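Long-range contacts in P43 (Trichuris muris, PDB 6QIX), which is the major secreted protein of a parasitic whipworm, tethers to matrix and inhibits interleukin-13 function: residues A[214-219]-A[248-253]; A[244-249]-A[264-269]. One frame throughout, in Å; residues are numbered along the deposited sequence.

Interaction 1: A[214-219]-A[248-253]; sequences DHCHVH and VKCMKR
The imidazole of H215 leans obliquely against the sulfur of C250, which stands 4.5 Å from the ring centroid and 62° off its normal. That sulfur belongs to the motif of this contact, a helix-to-strand disulfide: C216, near the C-terminal end of helix 205-216, is bonded to C250 of strand 246-252. The ring atom nearest the sulfur, H215 CD2, comes to 3.5 Å from C250 SG and 4.0 Å from V248 CG2. Because CG of H215 is anti to the backbone N, the ring extends from the helix end toward strand 246-252; its NE2 hydrogen-bonds to the backbone O of E196, outside both segments, which limits ring rotation. The H217 ring is backed on one face by the carbonyl oxygen of D214, within the same turn.

The S-S torsion of -78° makes the crosslink a left-handed bridge of ordinary twist, whereas chi1 of C250, -34°, lies off the staggered value, which may reflect accommodation of the crosslink. Both cysteines are buried and also touch L262 of the hairpin's second strand.

Beyond the bridge, H217 takes up positive phi and releases the chain from helical geometry, which turns its carbonyl toward K252. There K252 NZ donates to H217 O at 3.2 Å, arriving tilted from the carbonyl plane. K252 has two conformers and touches a crystal neighbour, so this bond describes the modelled copy alone. In that copy the lysine bends at its two outer torsions and slides past V218 in the opposite direction, K252 CD lying 3.9 Å from V218 CG1.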
ATOM      1  N   ASP A 214      13.946 -14.229   8.536  0.64 20.43           N
ATOM      2  CA  ASP A 214      13.918 -15.680   8.668  0.64 23.27           C
ATOM      3  C   ASP A 214      12.874 -16.301   7.742  0.64 22.08           C
ATOM      4  O   ASP A 214      13.146 -17.293   7.058  0.64 23.16           O
ATOM      5  CB  ASP A 214      13.661 -16.060  10.126  0.64 26.24           C
ATOM      6  CG  ASP A 214      13.644 -17.561  10.341  0.64 30.73           C
ATOM      7  OD1 ASP A 214      14.694 -18.213  10.159  0.64 32.45           O
ATOM      8  OD2 ASP A 214      12.574 -18.084  10.719  0.64 35.14           O
ATOM      9  N   HIS A 215      11.672 -15.734   7.704  1.00 20.62           N
ATOM     10  CA  HIS A 215      10.596 -16.334   6.925  1.00 18.18           C
ATOM     11  C   HIS A 215      10.854 -16.238   5.437  1.00 19.98           C
ATOM     12  O   HIS A 215      10.493 -17.155   4.665  1.00 20.99           O
ATOM     13  CB  HIS A 215       9.288 -15.631   7.248  1.00 19.29           C
ATOM     14  CG  HIS A 215       8.099 -16.305   6.661  1.00 19.30           C
ATOM     15  ND1 HIS A 215       7.706 -17.562   7.051  1.00 21.86           N
ATOM     16  CD2 HIS A 215       7.219 -15.914   5.711  1.00 19.97           C
ATOM     17  CE1 HIS A 215       6.622 -17.909   6.387  1.00 22.52           C
ATOM     18  NE2 HIS A 215       6.280 -16.913   5.605  1.00 18.60           N
ATOM     19  N   CYS A 216      11.515 -15.159   5.024  1.00 18.57           N
ATOM     20  CA  CYS A 216      11.719 -14.892   3.617  1.00 18.49           C
ATOM     21  C   CYS A 216      13.088 -15.327   3.164  1.00 20.22           C
ATOM     22  O   CYS A 216      13.394 -15.210   1.978  1.00 20.42           O
ATOM     23  CB  CYS A 216      11.503 -13.407   3.329  1.00 20.09           C
ATOM     24  SG  CYS A 216       9.813 -12.835   3.651  1.00 21.00           S
ATOM     25  N   HIS A 217      13.912 -15.826   4.084  1.00 22.33           N
ATOM     26  CA  HIS A 217      15.236 -16.345   3.760  1.00 24.94           C
ATOM     27  C   HIS A 217      16.095 -15.298   3.043  1.00 29.05           C
ATOM     28  O   HIS A 217      16.755 -15.580   2.021  1.00 31.16           O
ATOM     29  CB  HIS A 217      15.099 -17.623   2.946  1.00 27.86           C
ATOM     30  CG  HIS A 217      14.321 -18.685   3.646  1.00 31.25           C
ATOM     31  ND1 HIS A 217      14.851 -19.435   4.669  1.00 34.50           N
ATOM     32  CD2 HIS A 217      13.044 -19.103   3.494  1.00 31.60           C
ATOM     33  CE1 HIS A 217      13.937 -20.274   5.116  1.00 34.50           C
ATOM     34  NE2 HIS A 217      12.840 -20.110   4.402  1.00 33.61           N
ATOM     35  N   VAL A 218      16.162 -14.111   3.652  1.00 32.99           N
ATOM     36  CA  VAL A 218      16.963 -13.006   3.148  1.00 40.63           C
ATOM     37  C   VAL A 218      17.907 -12.520   4.235  1.00 54.16           C
ATOM     38  O   VAL A 218      17.787 -12.889   5.400  1.00 53.33           O
ATOM     39  CB  VAL A 218      16.103 -11.834   2.653  1.00 36.69           C
ATOM     40  CG1 VAL A 218      15.224 -12.301   1.534  1.00 36.75           C
ATOM     41  CG2 VAL A 218      15.265 -11.267   3.778  1.00 41.09           C
ATOM     42  N   HIS A 219      18.821 -11.630   3.833  1.00 67.45           N
ATOM     43  CA  HIS A 219      19.907 -11.115   4.663  1.00 76.66           C
ATOM     44  C   HIS A 219      19.806  -9.600   4.825  1.00 79.59           C
ATOM     45  O   HIS A 219      19.167  -8.905   4.032  1.00 80.63           O
ATOM     46  CB  HIS A 219      21.285 -11.440   4.043  1.00 81.49           C
ATOM     47  CG  HIS A 219      21.400 -12.839   3.518  1.00 87.72           C
ATOM     48  ND1 HIS A 219      20.764 -13.265   2.370  1.00 90.40           N
ATOM     49  CD2 HIS A 219      22.066 -13.918   3.999  1.00 90.51           C
ATOM     50  CE1 HIS A 219      21.036 -14.543   2.165  1.00 91.37           C
ATOM     51  NE2 HIS A 219      21.823 -14.963   3.139  1.00 92.04           N
ATOM     52  N   VAL A 248       2.897 -12.493   7.162  1.00 12.92           N
ATOM     53  CA  VAL A 248       3.533 -12.104   5.906  1.00 12.41           C
ATOM     54  C   VAL A 248       3.692 -13.314   4.990  1.00 12.94           C
ATOM     55  O   VAL A 248       3.872 -14.461   5.424  1.00 12.49           O
ATOM     56  CB  VAL A 248       4.897 -11.419   6.120  1.00 17.10           C
ATOM     57  CG1 VAL A 248       4.793 -10.091   6.974  1.00 18.75           C
ATOM     58  CG2 VAL A 248       5.844 -12.363   6.798  1.00 19.39           C
ATOM     59  N   LYS A 249       3.679 -13.006   3.701  1.00 13.16           N
ATOM     60  CA  LYS A 249       3.947 -13.971   2.625  1.00 12.06           C
ATOM     61  C   LYS A 249       4.939 -13.349   1.662  1.00 16.21           C
ATOM     62  O   LYS A 249       4.786 -12.184   1.299  1.00 17.72           O
ATOM     63  CB  LYS A 249       2.657 -14.307   1.889  1.00 15.37           C
ATOM     64  CG  LYS A 249       2.801 -15.315   0.788  1.00 20.29           C
ATOM     65  CD  LYS A 249       1.452 -15.712   0.212  1.00 21.38           C
ATOM     66  CE  LYS A 249       0.690 -16.621   1.162  1.00 25.02           C
ATOM     67  NZ  LYS A 249      -0.299 -17.490   0.474  1.00 28.41           N
ATOM     68  N   CYS A 250       5.952 -14.116   1.286  1.00 16.55           N
ATOM     69  CA  CYS A 250       7.123 -13.616   0.558  1.00 20.06           C
ATOM     70  C   CYS A 250       7.116 -14.192  -0.839  1.00 18.58           C
ATOM     71  O   CYS A 250       6.832 -15.378  -1.002  1.00 18.92           O
ATOM     72  CB  CYS A 250       8.482 -14.090   1.174  1.00 24.18           C
ATOM     73  SG  CYS A 250       8.565 -14.273   2.898  1.00 28.83           S
ATOM     74  N   MET A 251       7.531 -13.374  -1.821  1.00 16.57           N
ATOM     75  CA  MET A 251       7.957 -13.851  -3.134  1.00 19.58           C
ATOM     76  C   MET A 251       9.319 -13.248  -3.413  1.00 19.27           C
ATOM     77  O   MET A 251       9.493 -12.030  -3.298  1.00 18.12           O
ATOM     78  CB  MET A 251       6.962 -13.456  -4.200  1.00 27.59           C
ATOM     79  CG  MET A 251       5.779 -14.391  -4.263  1.00 40.45           C
ATOM     80  SD  MET A 251       4.705 -13.814  -5.557  1.00 51.06           S
ATOM     81  CE  MET A 251       5.781 -13.924  -6.969  1.00 42.29           C
ATOM     82  N   LYS A 252      10.270 -14.091  -3.811  0.65 18.81           N
ATOM     83  CA  LYS A 252      11.662 -13.677  -3.932  0.65 21.11           C
ATOM     84  C   LYS A 252      12.211 -14.036  -5.302  0.65 22.61           C
ATOM     85  O   LYS A 252      11.891 -15.094  -5.856  0.65 21.51           O
ATOM     86  CB  LYS A 252      12.525 -14.334  -2.833  0.65 20.70           C
ATOM     87  CG  LYS A 252      13.991 -13.873  -2.855  0.65 25.99           C
ATOM     88  CD  LYS A 252      14.797 -14.468  -1.668  0.65 27.18           C
ATOM     89  CE  LYS A 252      16.253 -14.745  -2.058  0.65 30.36           C
ATOM     90  NZ  LYS A 252      17.205 -14.404  -0.943  0.65 32.40           N
ATOM     91  N   ARG A 253      13.051 -13.146  -5.832  1.00 21.33           N
ATOM     92  CA  ARG A 253      13.768 -13.397  -7.074  1.00 20.85           C
ATOM     93  C   ARG A 253      15.210 -12.946  -6.896  1.00 22.23           C
ATOM     94  O   ARG A 253      15.556 -12.199  -5.972  1.00 23.26           O
ATOM     95  CB  ARG A 253      13.082 -12.694  -8.251  1.00 21.94           C
ATOM     96  CG  ARG A 253      13.110 -11.191  -8.133  1.00 20.84           C
ATOM     97  CD  ARG A 253      12.312 -10.552  -9.267  1.00 19.98           C
ATOM     98  NE  ARG A 253      12.187  -9.107  -9.061  1.00 19.66           N
ATOM     99  CZ  ARG A 253      11.396  -8.300  -9.749  1.00 18.47           C
ATOM    100  NH1 ARG A 253      10.636  -8.788 -10.743  1.00 20.43           N
ATOM    101  NH2 ARG A 253      11.385  -7.008  -9.448  1.00 17.86           N
TER

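Interaction 2: A[244-249]-A[264-269]; sequences CSFRVK and LGKKSC
Strands 246-249 and 264-268 run antiparallel, their axes 156° apart and 4.4 Å at closest approach, with R247-K267 and K249-G265 as hydrogen-bonded pairs and F246-S268 and V248-K266 as non-hydrogen-bonded pairs. Five backbone bonds hold the ladder; R247 N to K267 O, 2.8 Å, is almost straight at 177°, and C269 N to S245 O extends the pairing past the strand ends.

On the face carrying F246 and K266, the two side chains cross at about a right angle. The lysine, extended beyond CG, brings its CE to 3.7 Å from F246 CB and its NZ over the ring face, 4.8 Å from the centroid and 21° off the normal, a cation-pi contact. This buried ammonium is also held by the backbone O of Q327 and by a water that donates to C244 O, the carbonyl lying in plane at the ring edge.

On the other face, R247 CG packs 3.6 Å from C269 SG, the sulfur that is bridged to C200. A water accepts from R247 NE and K267 NZ and donates to S268 O. It spaces two cations, R247 NE standing 4.7 Å from K267 NZ. D273 forms a salt bridge with R247 NH2. Both K249 and K267 make cation-pi contacts with W197, a tryptophan with two lysine partners, consistent with a thrombospondin type 1-like repeat.

The residues S198 and L201 hydrogen-bond to the backbone of strand 246-252, T133 to that of S268, and helix 205-216 covers F246 through I208 and L264 through C216.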
ATOM      1  N   CYS A 244      -3.737  -5.550  14.775  1.00 13.13           N
ATOM      2  CA  CYS A 244      -2.389  -5.011  14.572  1.00 13.45           C
ATOM      3  C   CYS A 244      -1.355  -6.106  14.294  1.00 14.15           C
ATOM      4  O   CYS A 244      -0.391  -5.876  13.538  1.00 13.82           O
ATOM      5  CB  CYS A 244      -1.981  -4.163  15.805  1.00 14.33           C
ATOM      6  SG  CYS A 244      -2.974  -2.662  15.957  1.00 14.76           S
ATOM      7  N   SER A 245      -1.530  -7.285  14.896  1.00 10.83           N
ATOM      8  CA  SER A 245      -0.702  -8.452  14.542  1.00 10.71           C
ATOM      9  C   SER A 245      -1.038  -8.917  13.131  1.00 12.62           C
ATOM     10  O   SER A 245      -2.161  -8.788  12.665  1.00 13.67           O
ATOM     11  CB  SER A 245      -0.922  -9.572  15.563  1.00 13.55           C
ATOM     12  OG  SER A 245      -0.016 -10.629  15.349  1.00 21.22           O
ATOM     13  N   PHE A 246      -0.037  -9.450  12.425  1.00 10.93           N
ATOM     14  CA  PHE A 246      -0.203  -9.751  11.004  1.00 10.38           C
ATOM     15  C   PHE A 246       0.763 -10.839  10.593  1.00 10.23           C
ATOM     16  O   PHE A 246       1.821 -11.022  11.203  1.00 11.78           O
ATOM     17  CB  PHE A 246       0.030  -8.512  10.103  1.00 11.63           C
ATOM     18  CG  PHE A 246       1.421  -7.963  10.190  1.00 11.07           C
ATOM     19  CD1 PHE A 246       2.322  -8.217   9.195  1.00 11.98           C
ATOM     20  CD2 PHE A 246       1.826  -7.213  11.270  1.00 13.68           C
ATOM     21  CE1 PHE A 246       3.606  -7.727   9.256  1.00 13.45           C
ATOM     22  CE2 PHE A 246       3.115  -6.731  11.328  1.00 16.53           C
ATOM     23  CZ  PHE A 246       4.019  -7.025  10.307  1.00 15.51           C
ATOM     24  N   ARG A 247       0.369 -11.533   9.541  1.00 12.26           N
ATOM     25  CA  ARG A 247       1.185 -12.526   8.851  1.00 11.39           C
ATOM     26  C   ARG A 247       1.767 -11.934   7.580  1.00 11.22           C
ATOM     27  O   ARG A 247       1.185 -11.038   6.970  1.00 13.60           O
ATOM     28  CB  ARG A 247       0.356 -13.756   8.497  1.00 11.65           C
ATOM     29  CG  ARG A 247      -0.458 -14.321   9.662  1.00 10.29           C
ATOM     30  CD  ARG A 247      -1.433 -15.397   9.132  1.00 11.65           C
ATOM     31  NE  ARG A 247      -2.285 -15.983  10.174  1.00 14.10           N
ATOM     32  CZ  ARG A 247      -1.934 -16.958  11.021  1.00 14.02           C
ATOM     33  NH1 ARG A 247      -0.749 -17.473  10.964  1.00 15.16           N
ATOM     34  NH2 ARG A 247      -2.795 -17.405  11.949  1.00 15.31           N
ATOM     35  N   VAL A 248       2.897 -12.493   7.162  1.00 12.92           N
ATOM     36  CA  VAL A 248       3.533 -12.104   5.906  1.00 12.41           C
ATOM     37  C   VAL A 248       3.692 -13.314   4.990  1.00 12.94           C
ATOM     38  O   VAL A 248       3.872 -14.461   5.424  1.00 12.49           O
ATOM     39  CB  VAL A 248       4.897 -11.419   6.120  1.00 17.10           C
ATOM     40  CG1 VAL A 248       4.793 -10.091   6.974  1.00 18.75           C
ATOM     41  CG2 VAL A 248       5.844 -12.363   6.798  1.00 19.39           C
ATOM     42  N   LYS A 249       3.679 -13.006   3.701  1.00 13.16           N
ATOM     43  CA  LYS A 249       3.947 -13.971   2.625  1.00 12.06           C
ATOM     44  C   LYS A 249       4.939 -13.349   1.662  1.00 16.21           C
ATOM     45  O   LYS A 249       4.786 -12.184   1.299  1.00 17.72           O
ATOM     46  CB  LYS A 249       2.657 -14.307   1.889  1.00 15.37           C
ATOM     47  CG  LYS A 249       2.801 -15.315   0.788  1.00 20.29           C
ATOM     48  CD  LYS A 249       1.452 -15.712   0.212  1.00 21.38           C
ATOM     49  CE  LYS A 249       0.690 -16.621   1.162  1.00 25.02           C
ATOM     50  NZ  LYS A 249      -0.299 -17.490   0.474  1.00 28.41           N
ATOM     51  N   LEU A 264       6.402  -8.479  -0.610  1.00 15.35           N
ATOM     52  CA  LEU A 264       5.751  -8.983   0.601  1.00 17.25           C
ATOM     53  C   LEU A 264       4.253  -8.710   0.561  1.00 20.85           C
ATOM     54  O   LEU A 264       3.822  -7.597   0.193  1.00 26.32           O
ATOM     55  CB  LEU A 264       6.279  -8.326   1.856  1.00 21.70           C
ATOM     56  CG  LEU A 264       7.592  -8.591   2.552  1.00 31.25           C
ATOM     57  CD1 LEU A 264       7.519  -7.983   3.985  1.00 32.67           C
ATOM     58  CD2 LEU A 264       7.915 -10.050   2.535  1.00 36.55           C
ATOM     59  N   GLY A 265       3.467  -9.710   0.988  1.00 18.62           N
ATOM     60  CA  GLY A 265       2.049  -9.515   1.211  1.00 19.03           C
ATOM     61  C   GLY A 265       1.761  -9.653   2.688  1.00 17.18           C
ATOM     62  O   GLY A 265       2.542 -10.257   3.424  1.00 14.74           O
ATOM     63  N   LYS A 266       0.664  -9.042   3.136  1.00 15.69           N
ATOM     64  CA  LYS A 266       0.285  -9.055   4.540  1.00 13.75           C
ATOM     65  C   LYS A 266      -1.137  -9.546   4.709  1.00 12.23           C
ATOM     66  O   LYS A 266      -1.982  -9.411   3.825  1.00 13.69           O
ATOM     67  CB  LYS A 266       0.485  -7.652   5.098  1.00 23.60           C
ATOM     68  CG  LYS A 266      -0.255  -7.246   6.201  1.00 24.38           C
ATOM     69  CD  LYS A 266      -0.144  -5.731   6.472  1.00 17.59           C
ATOM     70  CE  LYS A 266      -0.457  -5.558   7.988  1.00 13.90           C
ATOM     71  NZ  LYS A 266      -0.214  -4.198   8.417  1.00 16.85           N
ATOM     72  N   LYS A 267      -1.381 -10.133   5.880  1.00 12.25           N
ATOM     73  CA  LYS A 267      -2.718 -10.541   6.272  1.00 13.48           C
ATOM     74  C   LYS A 267      -2.844 -10.327   7.773  1.00 13.26           C
ATOM     75  O   LYS A 267      -2.143 -10.983   8.558  1.00 15.25           O
ATOM     76  CB  LYS A 267      -2.969 -12.009   5.873  1.00 14.15           C
ATOM     77  CG  LYS A 267      -4.371 -12.534   6.234  1.00 15.45           C
ATOM     78  CD  LYS A 267      -4.650 -13.882   5.524  1.00 20.27           C
ATOM     79  CE  LYS A 267      -5.934 -14.453   5.957  1.00 25.09           C
ATOM     80  NZ  LYS A 267      -5.758 -15.374   7.081  1.00 31.43           N
ATOM     81  N   SER A 268      -3.775  -9.442   8.178  1.00 12.89           N
ATOM     82  CA  SER A 268      -3.947  -9.141   9.595  1.00 13.73           C
ATOM     83  C   SER A 268      -4.481 -10.356  10.348  1.00 11.93           C
ATOM     84  O   SER A 268      -5.139 -11.234   9.780  1.00 12.95           O
ATOM     85  CB  SER A 268      -4.937  -7.995   9.803  1.00 19.15           C
ATOM     86  OG  SER A 268      -4.490  -6.893   9.072  1.00 26.15           O
ATOM     87  N   CYS A 269      -4.208 -10.386  11.640  1.00 11.20           N
ATOM     88  CA  CYS A 269      -4.704 -11.470  12.482  1.00 13.13           C
ATOM     89  C   CYS A 269      -5.882 -10.999  13.300  1.00 14.00           C
ATOM     90  O   CYS A 269      -5.815  -9.934  13.919  1.00 15.52           O
ATOM     91  CB  CYS A 269      -3.614 -11.986  13.407  1.00 15.16           C
ATOM     92  SG  CYS A 269      -2.281 -12.797  12.427  1.00 15.27           S
TER
HETATM   93  O   HOH W   1      -1.201  -4.727  11.022  1.00 18.66           O
HETATM   94  O   HOH W   2      -4.002  -8.675  15.723  1.00 13.50           O
HETATM   95  O   HOH W   3      -4.842 -14.126   9.570  1.00 15.97           O

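Leaving helix 205-216, the chain runs through a long, largely irregular excursion and returns as strand 246-252, where interaction 1 closes the loop. That same strand carries on through a connecting loop and comes back as strand 262-268, and interaction 2 closes this shorter hairpin. The two contacts overlap at V248 and K249, and their spans cross rather than nest: C250, the end of the C216 crosslink, lies within the hairpin, on strand 246-252 itself. Spatially they meet where C216 SG packs 3.6 Å from L264 CD2. Together they fasten the helix end to a two-stranded antiparallel sheet, interaction 1 covalently and interaction 2 by main-chain bonding.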